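Local coordinates for protein clan CA, family C40, NlpC/P60 superfamily cysteine peptidase (Trichomonas vaginalis, PDB 6BIO) that probably cleaves bacterial peptidoglycan as an NlpC/P60 cysteine peptidase of the C40 family, at residues 120-125 against 134-139; 13-18 against 97-102; 219-224 against 270-275; 215-220 against 239-244. One frame throughout, in Å; residues are numbered along the deposited sequence.

Interaction 1 of 4, residues 120-125 against 134-139; sequences FNCDGF and IGYILE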
loop_
_atom_site.group_PDB
_atom_site.type_symbol
_atom_site.label_atom_id
_atom_site.label_comp_id
_atom_site.label_asym_id
_atom_site.label_seq_id
_atom_site.Cartn_x
_atom_site.Cartn_y
_atom_site.Cartn_z
ATOM N N PHE A 120 4.284 0.892 -11.299
ATOM C CA PHE A 120 4.815 1.906 -10.408
ATOM C C PHE A 120 5.652 1.267 -9.316
ATOM O O PHE A 120 5.539 0.090 -9.029
ATOM C CB PHE A 120 3.696 2.752 -9.781
ATOM C CG PHE A 120 2.855 1.953 -8.816
ATOM C CD1 PHE A 120 1.909 1.049 -9.274
ATOM C CD2 PHE A 120 3.025 2.058 -7.446
ATOM C CE1 PHE A 120 1.189 0.271 -8.431
ATOM C CE2 PHE A 120 2.286 1.256 -6.565
ATOM C CZ PHE A 120 1.372 0.378 -7.061
ATOM N N ASN A 121 6.474 2.077 -8.653
ATOM C CA ASN A 121 7.277 1.638 -7.517
ATOM C C ASN A 121 8.198 0.506 -7.909
ATOM O O ASN A 121 8.473 -0.394 -7.124
ATOM C CB ASN A 121 6.421 1.276 -6.302
ATOM C CG ASN A 121 7.206 1.159 -5.019
ATOM O OD1 ASN A 121 8.237 1.790 -4.840
ATOM N ND2 ASN A 121 6.670 0.402 -4.073
ATOM N N CYS A 122 8.738 0.603 -9.134
ATOM C CA CYS A 122 9.624 -0.440 -9.663
ATOM C C CYS A 122 11.076 -0.133 -9.293
ATOM O O CYS A 122 11.894 0.222 -10.131
ATOM C CB CYS A 122 9.479 -0.561 -11.175
ATOM S SG CYS A 122 7.798 -0.440 -11.816
ATOM N N ASP A 123 11.372 -0.235 -8.001
ATOM C CA ASP A 123 12.729 -0.060 -7.499
ATOM C C ASP A 123 13.360 1.242 -7.977
ATOM O O ASP A 123 14.526 1.272 -8.414
ATOM C CB ASP A 123 13.595 -1.254 -7.868
ATOM C CG ASP A 123 13.059 -2.551 -7.302
ATOM O OD1 ASP A 123 12.331 -2.541 -6.304
ATOM O OD2 ASP A 123 13.319 -3.594 -7.882
ATOM N N GLY A 124 12.594 2.332 -7.900
ATOM C CA GLY A 124 13.078 3.655 -8.275
ATOM C C GLY A 124 12.687 4.084 -9.670
ATOM O O GLY A 124 13.074 5.188 -10.081
ATOM N N PHE A 125 11.840 3.303 -10.350
ATOM C CA PHE A 125 11.422 3.527 -11.727
ATOM C C PHE A 125 9.913 3.345 -11.848
ATOM O O PHE A 125 9.308 2.620 -11.065
ATOM C CB PHE A 125 12.077 2.530 -12.702
ATOM C CG PHE A 125 13.589 2.628 -12.799
ATOM C CD1 PHE A 125 14.411 2.092 -11.811
ATOM C CD2 PHE A 125 14.192 3.141 -13.955
ATOM C CE1 PHE A 125 15.790 2.150 -11.950
ATOM C CE2 PHE A 125 15.561 3.208 -14.080
ATOM C CZ PHE A 125 16.363 2.700 -13.070
ATOM N N ILE A 134 8.514 0.476 -24.661
ATOM C CA ILE A 134 8.110 0.041 -23.325
ATOM C C ILE A 134 9.340 -0.218 -22.461
ATOM O O ILE A 134 10.281 -0.894 -22.891
ATOM C CB ILE A 134 7.244 -1.224 -23.442
ATOM C CG1 ILE A 134 5.918 -0.889 -24.175
ATOM C CG2 ILE A 134 6.930 -1.805 -22.062
ATOM C CD1 ILE A 134 5.298 -2.095 -24.790
ATOM N N GLY A 135 9.319 0.279 -21.234
ATOM C CA GLY A 135 10.412 -0.003 -20.336
ATOM C C GLY A 135 10.390 0.931 -19.141
ATOM O O GLY A 135 9.360 1.544 -18.828
ATOM N N TYR A 136 11.550 1.026 -18.481
ATOM C CA TYR A 136 11.628 1.628 -17.155
ATOM C C TYR A 136 12.295 2.998 -17.193
ATOM O O TYR A 136 13.386 3.146 -17.743
ATOM C CB TYR A 136 12.391 0.690 -16.206
ATOM C CG TYR A 136 11.634 -0.601 -15.968
ATOM C CD1 TYR A 136 11.729 -1.681 -16.832
ATOM C CD2 TYR A 136 10.738 -0.710 -14.903
ATOM C CE1 TYR A 136 11.011 -2.833 -16.643
ATOM C CE2 TYR A 136 10.020 -1.857 -14.691
ATOM C CZ TYR A 136 10.152 -2.923 -15.539
ATOM O OH TYR A 136 9.416 -4.042 -15.312
ATOM N N ILE A 137 11.644 3.982 -16.561
ATOM C CA ILE A 137 12.135 5.355 -16.494
ATOM C C ILE A 137 12.263 5.780 -15.040
ATOM O O ILE A 137 11.425 5.446 -14.207
ATOM C CB ILE A 137 11.209 6.287 -17.313
ATOM C CG1 ILE A 137 11.884 7.627 -17.542
ATOM C CG2 ILE A 137 9.820 6.425 -16.708
ATOM C CD1 ILE A 137 11.208 8.476 -18.590
ATOM N N LEU A 138 13.342 6.479 -14.733
ATOM C CA LEU A 138 13.572 6.922 -13.367
ATOM C C LEU A 138 12.359 7.698 -12.868
ATOM O O LEU A 138 11.771 8.539 -13.579
ATOM C CB LEU A 138 14.826 7.779 -13.280
ATOM C CG LEU A 138 16.182 7.063 -13.437
ATOM C CD1 LEU A 138 17.306 8.078 -13.628
ATOM C CD2 LEU A 138 16.484 6.186 -12.211
ATOM N N GLU A 139 11.982 7.422 -11.621
ATOM C CA GLU A 139 10.679 7.905 -11.211
ATOM C C GLU A 139 10.621 9.435 -11.126
ATOM O O GLU A 139 9.587 10.032 -11.437
ATOM C CB GLU A 139 10.159 7.151 -9.968
ATOM C CG GLU A 139 10.847 7.457 -8.780
ATOM C CD GLU A 139 10.535 6.454 -7.620
ATOM O OE1 GLU A 139 9.734 5.477 -7.710
ATOM O OE2 GLU A 139 11.155 6.659 -6.617
HETATM O O HOH W 1 7.520 4.659 -9.212
HETATM O O HOH W 2 10.267 3.012 -6.344
#

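Interaction 2 of 4, residues 13-18 against 97-102; sequences SSYQTQ and SEPSRT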
loop_
_atom_site.group_PDB
_atom_site.type_symbol
_atom_site.label_atom_id
_atom_site.label_comp_id
_atom_site.label_asym_id
_atom_site.label_seq_id
_atom_site.Cartn_x
_atom_site.Cartn_y
_atom_site.Cartn_z
ATOM N N SER A 13 18.678 -6.650 -11.792
ATOM C CA SER A 13 17.278 -6.632 -11.405
ATOM C C SER A 13 16.606 -7.962 -11.706
ATOM O O SER A 13 16.844 -8.560 -12.748
ATOM C CB SER A 13 16.507 -5.536 -12.122
ATOM O OG SER A 13 15.132 -5.608 -11.758
ATOM N N SER A 14 15.817 -8.432 -10.745
ATOM C CA SER A 14 14.919 -9.562 -10.937
ATOM C C SER A 14 13.468 -9.123 -11.066
ATOM O O SER A 14 12.568 -9.971 -11.006
ATOM C CB SER A 14 15.057 -10.588 -9.804
ATOM O OG SER A 14 14.507 -10.072 -8.597
ATOM N N TYR A 15 13.222 -7.828 -11.270
ATOM C CA TYR A 15 11.864 -7.293 -11.236
ATOM C C TYR A 15 11.089 -7.774 -12.455
ATOM O O TYR A 15 11.482 -7.495 -13.592
ATOM C CB TYR A 15 11.913 -5.767 -11.178
ATOM C CG TYR A 15 10.568 -5.124 -10.864
ATOM C CD1 TYR A 15 9.675 -4.819 -11.861
ATOM C CD2 TYR A 15 10.199 -4.869 -9.569
ATOM C CE1 TYR A 15 8.433 -4.262 -11.580
ATOM C CE2 TYR A 15 8.966 -4.324 -9.265
ATOM C CZ TYR A 15 8.077 -4.041 -10.262
ATOM O OH TYR A 15 6.834 -3.522 -9.865
ATOM N N GLN A 16 9.997 -8.500 -12.220
ATOM C CA GLN A 16 9.221 -9.055 -13.306
ATOM C C GLN A 16 8.227 -8.032 -13.844
ATOM O O GLN A 16 7.734 -7.145 -13.141
ATOM C CB GLN A 16 8.494 -10.303 -12.801
ATOM C CG GLN A 16 9.416 -11.395 -12.300
ATOM C CD GLN A 16 10.391 -11.881 -13.365
ATOM O OE1 GLN A 16 9.989 -12.296 -14.467
ATOM N NE2 GLN A 16 11.681 -11.839 -13.041
ATOM N N THR A 17 7.930 -8.162 -15.134
ATOM C CA THR A 17 6.974 -7.279 -15.781
ATOM C C THR A 17 5.606 -7.403 -15.132
ATOM O O THR A 17 5.053 -8.512 -15.003
ATOM C CB THR A 17 6.900 -7.641 -17.251
ATOM O OG1 THR A 17 8.233 -7.705 -17.764
ATOM C CG2 THR A 17 6.079 -6.626 -18.020
ATOM N N GLN A 18 5.086 -6.256 -14.680
ATOM C CA GLN A 18 3.819 -6.208 -13.968
ATOM C C GLN A 18 2.987 -5.051 -14.494
ATOM O O GLN A 18 3.496 -4.115 -15.097
ATOM C CB GLN A 18 4.052 -6.031 -12.472
ATOM C CG GLN A 18 4.686 -7.235 -11.851
ATOM C CD GLN A 18 5.308 -6.954 -10.490
ATOM O OE1 GLN A 18 4.606 -6.723 -9.499
ATOM N NE2 GLN A 18 6.640 -7.018 -10.420
ATOM N N SER A 97 15.723 -1.194 -20.251
ATOM C CA SER A 97 15.162 -2.532 -20.360
ATOM C C SER A 97 14.719 -3.099 -19.009
ATOM O O SER A 97 13.893 -4.010 -18.991
ATOM C CB SER A 97 16.152 -3.504 -20.996
ATOM O OG SER A 97 17.324 -3.562 -20.213
ATOM N N GLU A 98 15.280 -2.599 -17.915
ATOM C CA GLU A 98 15.012 -3.091 -16.573
ATOM C C GLU A 98 15.286 -1.964 -15.586
ATOM O O GLU A 98 16.028 -1.017 -15.893
ATOM C CB GLU A 98 15.869 -4.313 -16.224
ATOM C CG GLU A 98 17.376 -4.033 -16.302
ATOM C CD GLU A 98 18.218 -5.240 -15.958
ATOM O OE1 GLU A 98 17.938 -6.354 -16.451
ATOM O OE2 GLU A 98 19.173 -5.087 -15.192
ATOM N N PRO A 99 14.750 -2.063 -14.363
ATOM C CA PRO A 99 14.968 -1.023 -13.360
ATOM C C PRO A 99 16.241 -1.297 -12.578
ATOM O O PRO A 99 16.215 -1.789 -11.446
ATOM C CB PRO A 99 13.719 -1.122 -12.487
ATOM C CG PRO A 99 13.315 -2.546 -12.544
ATOM C CD PRO A 99 13.667 -2.993 -13.971
ATOM N N SER A 100 17.379 -0.994 -13.216
ATOM C CA SER A 100 18.697 -1.184 -12.632
ATOM C C SER A 100 19.592 -0.128 -13.254
ATOM O O SER A 100 19.153 0.656 -14.100
ATOM C CB SER A 100 19.285 -2.559 -12.939
ATOM O OG SER A 100 19.734 -2.568 -14.282
ATOM N N ARG A 101 20.861 -0.112 -12.845
ATOM C CA ARG A 101 21.835 0.760 -13.476
ATOM C C ARG A 101 22.631 0.078 -14.604
ATOM O O ARG A 101 23.634 0.632 -15.038
ATOM C CB ARG A 101 22.745 1.432 -12.445
ATOM C CG ARG A 101 23.628 0.511 -11.626
ATOM C CD ARG A 101 24.580 1.305 -10.764
ATOM N NE ARG A 101 25.245 0.501 -9.741
ATOM C CZ ARG A 101 26.400 -0.137 -9.897
ATOM N NH1 ARG A 101 27.037 -0.073 -11.077
ATOM N NH2 ARG A 101 26.944 -0.826 -8.894
ATOM N N THR A 102 22.165 -1.049 -15.134
ATOM C CA THR A 102 22.847 -1.676 -16.264
ATOM C C THR A 102 21.872 -2.136 -17.352
ATOM O O THR A 102 22.224 -3.005 -18.163
ATOM C CB THR A 102 23.752 -2.872 -15.823
ATOM O OG1 THR A 102 22.931 -3.958 -15.386
ATOM C CG2 THR A 102 24.677 -2.496 -14.728
HETATM O O HOH W 3 15.229 -3.815 -9.739
HETATM O O HOH W 4 19.374 -7.959 -14.253
HETATM O O HOH W 5 15.885 -8.068 -15.545
#

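Interaction 3 of 4, residues 219-224 against 270-275; sequences PGDIIT and STIRRY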
loop_
_atom_site.group_PDB
_atom_site.type_symbol
_atom_site.label_atom_id
_atom_site.label_comp_id
_atom_site.label_asym_id
_atom_site.label_seq_id
_atom_site.Cartn_x
_atom_site.Cartn_y
_atom_site.Cartn_z
ATOM N N PRO A 219 5.204 8.770 13.903
ATOM C CA PRO A 219 4.024 8.811 13.038
ATOM C C PRO A 219 4.015 7.622 12.089
ATOM O O PRO A 219 5.038 7.277 11.480
ATOM C CB PRO A 219 4.205 10.126 12.275
ATOM C CG PRO A 219 4.889 11.018 13.324
ATOM C CD PRO A 219 5.871 10.086 13.985
ATOM N N GLY A 220 2.843 7.032 11.919
ATOM C CA GLY A 220 2.691 5.892 11.056
ATOM C C GLY A 220 2.794 4.556 11.754
ATOM O O GLY A 220 2.364 3.542 11.187
ATOM N N ASP A 221 3.370 4.517 12.954
ATOM C CA ASP A 221 3.345 3.290 13.736
ATOM C C ASP A 221 1.898 3.007 14.108
ATOM O O ASP A 221 1.109 3.918 14.340
ATOM C CB ASP A 221 4.188 3.425 15.021
ATOM C CG ASP A 221 5.679 3.615 14.747
ATOM O OD1 ASP A 221 6.119 3.362 13.604
ATOM O OD2 ASP A 221 6.401 3.948 15.749
ATOM N N ILE A 222 1.542 1.730 14.149
ATOM C CA ILE A 222 0.222 1.324 14.627
ATOM C C ILE A 222 0.335 0.837 16.061
ATOM O O ILE A 222 1.393 0.410 16.520
ATOM C CB ILE A 222 -0.494 0.303 13.731
ATOM C CG1 ILE A 222 0.170 -1.058 13.752
ATOM C CG2 ILE A 222 -0.636 0.890 12.295
ATOM C CD1 ILE A 222 -0.628 -2.115 13.072
ATOM N N ILE A 223 -0.750 1.033 16.802
ATOM C CA ILE A 223 -0.865 0.637 18.199
ATOM C C ILE A 223 -2.075 -0.265 18.309
ATOM O O ILE A 223 -3.180 0.149 17.951
ATOM C CB ILE A 223 -1.074 1.857 19.101
ATOM C CG1 ILE A 223 -0.093 2.995 18.807
ATOM C CG2 ILE A 223 -1.001 1.438 20.544
ATOM C CD1 ILE A 223 -0.676 4.357 19.204
ATOM N N THR A 224 -1.876 -1.506 18.768
ATOM C CA THR A 224 -3.004 -2.398 19.000
ATOM C C THR A 224 -3.381 -2.382 20.475
ATOM O O THR A 224 -2.555 -2.067 21.343
ATOM C CB THR A 224 -2.682 -3.814 18.538
ATOM O OG1 THR A 224 -1.552 -4.286 19.268
ATOM C CG2 THR A 224 -2.408 -3.822 17.033
ATOM N N SER A 270 -1.343 -3.546 23.377
ATOM C CA SER A 270 -0.734 -4.868 23.144
ATOM C C SER A 270 0.654 -4.680 22.552
ATOM O O SER A 270 1.648 -4.949 23.217
ATOM C CB SER A 270 -1.615 -5.714 22.242
ATOM O OG SER A 270 -0.972 -6.901 21.925
ATOM N N THR A 271 0.746 -4.215 21.302
ATOM C CA THR A 271 2.045 -3.894 20.722
ATOM C C THR A 271 1.969 -2.613 19.907
ATOM O O THR A 271 0.898 -2.165 19.487
ATOM C CB THR A 271 2.653 -5.039 19.842
ATOM O OG1 THR A 271 1.902 -5.235 18.660
ATOM C CG2 THR A 271 2.805 -6.354 20.616
ATOM N N ILE A 272 3.140 -2.033 19.701
ATOM C CA ILE A 272 3.380 -0.943 18.754
ATOM C C ILE A 272 4.182 -1.536 17.609
ATOM O O ILE A 272 5.244 -2.135 17.830
ATOM C CB ILE A 272 4.142 0.213 19.423
ATOM C CG1 ILE A 272 3.365 0.731 20.662
ATOM C CG2 ILE A 272 4.385 1.321 18.387
ATOM C CD1 ILE A 272 4.194 1.639 21.521
ATOM N N ARG A 273 3.674 -1.372 16.379
ATOM C CA ARG A 273 4.256 -2.036 15.225
ATOM C C ARG A 273 4.540 -1.020 14.125
ATOM O O ARG A 273 3.687 -0.172 13.800
ATOM C CB ARG A 273 3.314 -3.102 14.661
ATOM C CG ARG A 273 3.038 -4.268 15.580
ATOM C CD ARG A 273 4.270 -5.046 15.893
ATOM N NE ARG A 273 3.962 -6.283 16.601
ATOM C CZ ARG A 273 4.730 -7.363 16.601
ATOM N NH1 ARG A 273 5.829 -7.406 15.869
ATOM N NH2 ARG A 273 4.354 -8.433 17.319
ATOM N N ARG A 274 5.723 -1.137 13.536
ATOM C CA ARG A 274 6.215 -0.219 12.509
ATOM C C ARG A 274 6.302 -0.990 11.192
ATOM O O ARG A 274 7.157 -1.869 11.018
ATOM C CB ARG A 274 7.574 0.339 12.925
ATOM C CG ARG A 274 8.191 1.246 11.871
ATOM C CD ARG A 274 9.359 2.053 12.421
ATOM N NE ARG A 274 8.916 2.854 13.565
ATOM C CZ ARG A 274 9.707 3.386 14.485
ATOM N NH1 ARG A 274 11.033 3.279 14.403
ATOM N NH2 ARG A 274 9.165 4.054 15.502
ATOM N N TYR A 275 5.381 -0.687 10.291
ATOM C CA TYR A 275 5.301 -1.354 9.003
ATOM C C TYR A 275 6.026 -0.597 7.906
ATOM O O TYR A 275 6.162 -1.123 6.799
ATOM C CB TYR A 275 3.838 -1.574 8.614
ATOM C CG TYR A 275 3.196 -2.750 9.301
ATOM C CD1 TYR A 275 2.658 -2.645 10.569
ATOM C CD2 TYR A 275 3.103 -3.964 8.650
ATOM C CE1 TYR A 275 2.046 -3.749 11.169
ATOM C CE2 TYR A 275 2.501 -5.065 9.254
ATOM C CZ TYR A 275 1.981 -4.945 10.509
ATOM O OH TYR A 275 1.315 -6.034 11.038
HETATM O O HOH W 6 3.120 0.809 11.194
#

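Interaction 4 of 4, residues 215-220 against 239-244; sequences QDILPG and GMYVGN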
loop_
_atom_site.group_PDB
_atom_site.type_symbol
_atom_site.label_atom_id
_atom_site.label_comp_id
_atom_site.label_asym_id
_atom_site.label_seq_id
_atom_site.Cartn_x
_atom_site.Cartn_y
_atom_site.Cartn_z
ATOM N N GLN A 215 8.223 5.431 24.076
ATOM C CA GLN A 215 9.017 6.636 23.842
ATOM C C GLN A 215 9.549 6.708 22.419
ATOM O O GLN A 215 9.833 7.803 21.917
ATOM C CB GLN A 215 10.191 6.696 24.839
ATOM N N ASP A 216 9.705 5.566 21.771
ATOM C CA ASP A 216 10.293 5.492 20.444
ATOM C C ASP A 216 9.254 5.538 19.332
ATOM O O ASP A 216 9.613 5.387 18.159
ATOM C CB ASP A 216 11.121 4.209 20.330
ATOM C CG ASP A 216 12.298 4.211 21.283
ATOM O OD1 ASP A 216 12.846 5.303 21.527
ATOM O OD2 ASP A 216 12.665 3.145 21.826
ATOM N N ILE A 217 7.975 5.734 19.665
ATOM C CA ILE A 217 6.934 5.693 18.649
ATOM C C ILE A 217 7.068 6.885 17.722
ATOM O O ILE A 217 7.514 7.970 18.113
ATOM C CB ILE A 217 5.553 5.670 19.320
ATOM C CG1 ILE A 217 4.459 5.224 18.367
ATOM C CG2 ILE A 217 5.216 7.048 19.920
ATOM C CD1 ILE A 217 3.141 4.900 19.067
ATOM N N LEU A 218 6.678 6.671 16.476
ATOM C CA LEU A 218 6.757 7.691 15.449
ATOM C C LEU A 218 5.496 7.665 14.601
ATOM O O LEU A 218 4.794 6.644 14.541
ATOM C CB LEU A 218 7.961 7.433 14.540
ATOM C CG LEU A 218 9.332 7.667 15.143
ATOM C CD1 LEU A 218 10.435 7.247 14.232
ATOM C CD2 LEU A 218 9.494 9.124 15.478
ATOM N N PRO A 219 5.204 8.770 13.903
ATOM C CA PRO A 219 4.024 8.811 13.038
ATOM C C PRO A 219 4.015 7.622 12.089
ATOM O O PRO A 219 5.038 7.277 11.480
ATOM C CB PRO A 219 4.205 10.126 12.275
ATOM C CG PRO A 219 4.889 11.018 13.324
ATOM C CD PRO A 219 5.871 10.086 13.985
ATOM N N GLY A 220 2.843 7.032 11.919
ATOM C CA GLY A 220 2.691 5.892 11.056
ATOM C C GLY A 220 2.794 4.556 11.754
ATOM O O GLY A 220 2.364 3.542 11.187
ATOM N N GLY A 239 -5.104 1.630 16.226
ATOM C CA GLY A 239 -5.073 2.972 15.669
ATOM C C GLY A 239 -3.669 3.308 15.217
ATOM O O GLY A 239 -2.744 2.536 15.430
ATOM N N MET A 240 -3.516 4.458 14.552
ATOM C CA MET A 240 -2.227 4.861 13.981
ATOM C C MET A 240 -1.732 6.125 14.683
ATOM O O MET A 240 -2.432 7.133 14.712
ATOM C CB MET A 240 -2.334 5.142 12.477
ATOM C CG MET A 240 -1.008 5.442 11.858
ATOM S SD MET A 240 -1.072 5.784 10.108
ATOM C CE MET A 240 -1.640 4.220 9.468
ATOM N N TYR A 241 -0.522 6.068 15.226
ATOM C CA TYR A 241 0.078 7.240 15.848
ATOM C C TYR A 241 0.298 8.301 14.777
ATOM O O TYR A 241 0.781 7.993 13.683
ATOM C CB TYR A 241 1.405 6.850 16.515
ATOM C CG TYR A 241 1.935 7.945 17.405
ATOM C CD1 TYR A 241 1.315 8.231 18.618
ATOM C CD2 TYR A 241 3.043 8.663 17.052
ATOM C CE1 TYR A 241 1.776 9.242 19.429
ATOM C CE2 TYR A 241 3.507 9.692 17.850
ATOM C CZ TYR A 241 2.869 9.974 19.052
ATOM O OH TYR A 241 3.322 11.008 19.887
ATOM N N VAL A 242 -0.001 9.556 15.111
ATOM C CA VAL A 242 0.191 10.642 14.164
ATOM C C VAL A 242 0.986 11.800 14.759
ATOM O O VAL A 242 1.055 12.878 14.165
ATOM C CB VAL A 242 -1.142 11.133 13.583
ATOM C CG1 VAL A 242 -1.804 10.012 12.782
ATOM C CG2 VAL A 242 -2.069 11.642 14.664
ATOM N N GLY A 243 1.602 11.588 15.912
ATOM C CA GLY A 243 2.453 12.588 16.529
ATOM C C GLY A 243 1.719 13.401 17.569
ATOM O O GLY A 243 0.495 13.382 17.679
ATOM N N ASN A 244 2.502 14.152 18.337
ATOM C CA ASN A 244 1.963 15.059 19.352
ATOM C C ASN A 244 1.040 14.338 20.330
ATOM O O ASN A 244 0.040 14.897 20.797
ATOM C CB ASN A 244 1.243 16.247 18.721
ATOM C CG ASN A 244 1.165 17.446 19.665
ATOM O OD1 ASN A 244 1.971 17.583 20.591
ATOM N ND2 ASN A 244 0.194 18.312 19.442
#

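Interaction 1 of 4, residues 120-125 against 134-139
Carboxylate oxygen OE1 of E139 gathers the polar side of this contact, next to the bend at G124. One water lies 2.8 Å from E139 OE1 and donates to it while accepting from the backbone N of N121, and it also reaches F125 O. A second water, 2.9 Å from E139 OE1, accepts from the amide of G124. The two waters thus join the carboxylate to backbone amides of the turn. Directly, E139 N donates to G124 O over 2.9 Å, the donor tilted 26° from the carbonyl plane. With CG set between the backbone N and the carbonyl carbon (chi1 71°), the E139 chain, extended beyond CG, runs alongside G124 O at CB and CG. These residues lie in the bacterial SH3 domain, where the connection from strand 114-122 to strand 125-130 meets the end of strand 133-138, and C122 centres an inverse gamma turn. Away from the two waters, the contact is apolar. L138 CD2 sits over one face of the F125 ring, 3.9 Å from its centroid, in a CH-pi contact. F125 CD2 packs 3.8 Å from Y136 CB, and the Y136 ring offers its edge to C122, with CE2 3.8 Å from C122 CB.

Interaction 2 of 4, residues 13-18 against 97-102
P99 is the tightly packed point of this contact: its CG lies 3.6 Å from S13 OG and 3.8 Å from Y15 CB. The proline and tyrosine side chains cross at about a right angle. The chi1 of Y15 (-169°) swings the ring away from its own N, leaving CB and the base of the ring to meet P99, while the hydroxyl runs on to a hydrogen bond with D119. S13 CB and S100 CB approach more loosely, at 4.2 Å. Both loops carry an ST turn, in which S13 OG accepts from Y15 N and S100 OG from T102 N, the amide two residues on. The 97-102 loop belongs to the bacterial SH3 domain, following strand 93-96, and the 13-18 segment passes it on the way to strand 19-23. On the polar side water takes over. S13 OG donates to a water 2.7 Å away that in turn donates to P99 O. Another water accepts from S13 N and lies 3.0 Å from E98 OE2, to which it can donate, and a third donates both to S13 O and, over 2.8 Å, to E98 OE1. S100 OG donates to the anti lone pair of E98 OE2 at 2.7 Å.

Interaction 3 of 4, residues 219-224 against 270-275
R274 starts with CG anti to the backbone N (chi1 177°) and runs extended until it bends at chi3 (-58°), which turns its guanidinium side-on to D221, whose CG lies beside its own backbone N (chi1 -65°). The pair closes one end of an antiparallel strand pairing in the NlpC/P60 domain, a papain-like clan CA fold, where strand 222-225 lies beside strand 269-274. R274 NE meets D221 OD1 and R274 NH2 meets D221 OD2, each at 2.8 Å. The two planes are nearly coplanar and both nitrogens lie on the syn side of the carboxylate, so the salt bridge is bidentate and side-on. Each oxygen has a further donor: W276 NE1 for OD1 and L218 N for OD2. Four N-H groups thus grip this buried carboxylate, which would be expected to keep it ionised. Along the strands, I222 and R273 form a hydrogen-bonded pair, with I222 N 2.9 Å from R273 O and the reverse bond of equal length. I223 and I272 follow as a non-hydrogen-bonded pair. At the far end, S270 N donates to T224 O over 2.8 Å, and T224 OG1 accepts from T271 N at 3.1 Å. The hydroxyls of T224, S270 and T271 all have D205 OD1 as a partner. R273 NE bonds T271 OG1 within its own strand, while R273 NH1 goes to G208 O. On the I222 and R273 face, I222 CD1 rests 3.7 Å from Y275 CE1. Where the pairing ends, one water donates to G220 O and R273 O and accepts from Y275 N at 2.9 Å.

Interaction 4 of 4, residues 215-220 against 239-244
Apolar packing dominates, and it centres on the ring of Y241, one face of which I217 covers. I217 CG2 lies over the centre of that face, 3.8 Å from the centroid and only 12° off the normal, a CH-pi contact. I217 CD1 touches Y241 CB at 3.7 Å, covering the base of the side chain. Over the opposite face, toward the rim, lies G243 N of the tyrosine's own strand, where V242 and G243 make a classic beta bulge against strand 246-251. The ring edge faces the backbone, with Y241 CD2 3.6 Å from L218 C. M240 CG comes to 3.8 Å from G220 CA; the methionine goes on to pack among helices 154-163 and 182-191. Among polar contacts, G220 N donates to Y241 O over 2.9 Å at 166°, and P219 CA makes a C-H...O contact with the same oxygen at 3.4 Å. The hydroxyl of Y241 has its partner elsewhere, in G245 N. One carbonyl thus takes a hydrogen bond from G220 and a weaker C-H...O contact from P219, neither needing a side chain, while the ring, between I217 and the bulge, gives the loop an apolar seat against strand 237-243 of the NlpC/P60 domain.

The four contacts fall into two clusters. Interaction 2 closes before interaction 1 opens along the chain; their centres are about 8 Å apart, and they touch where P99 meets C122 and F125 and where Y15 meets Y136, so the N-terminal loop packs on the SH3 domain. Interactions 3 and 4, with centres also about 8 Å apart, share P219 and G220, and both reach one sheet: strand 222-225 has strand 269-274 on one side and strand 237-243 on the other. Between clusters the centres are about 30 to 35 Å apart, and the nearest atoms of interactions 1 and 3 about 11 Å, as expected for separate SH3 and NlpC/P60 domains, the latter presumably the peptidase.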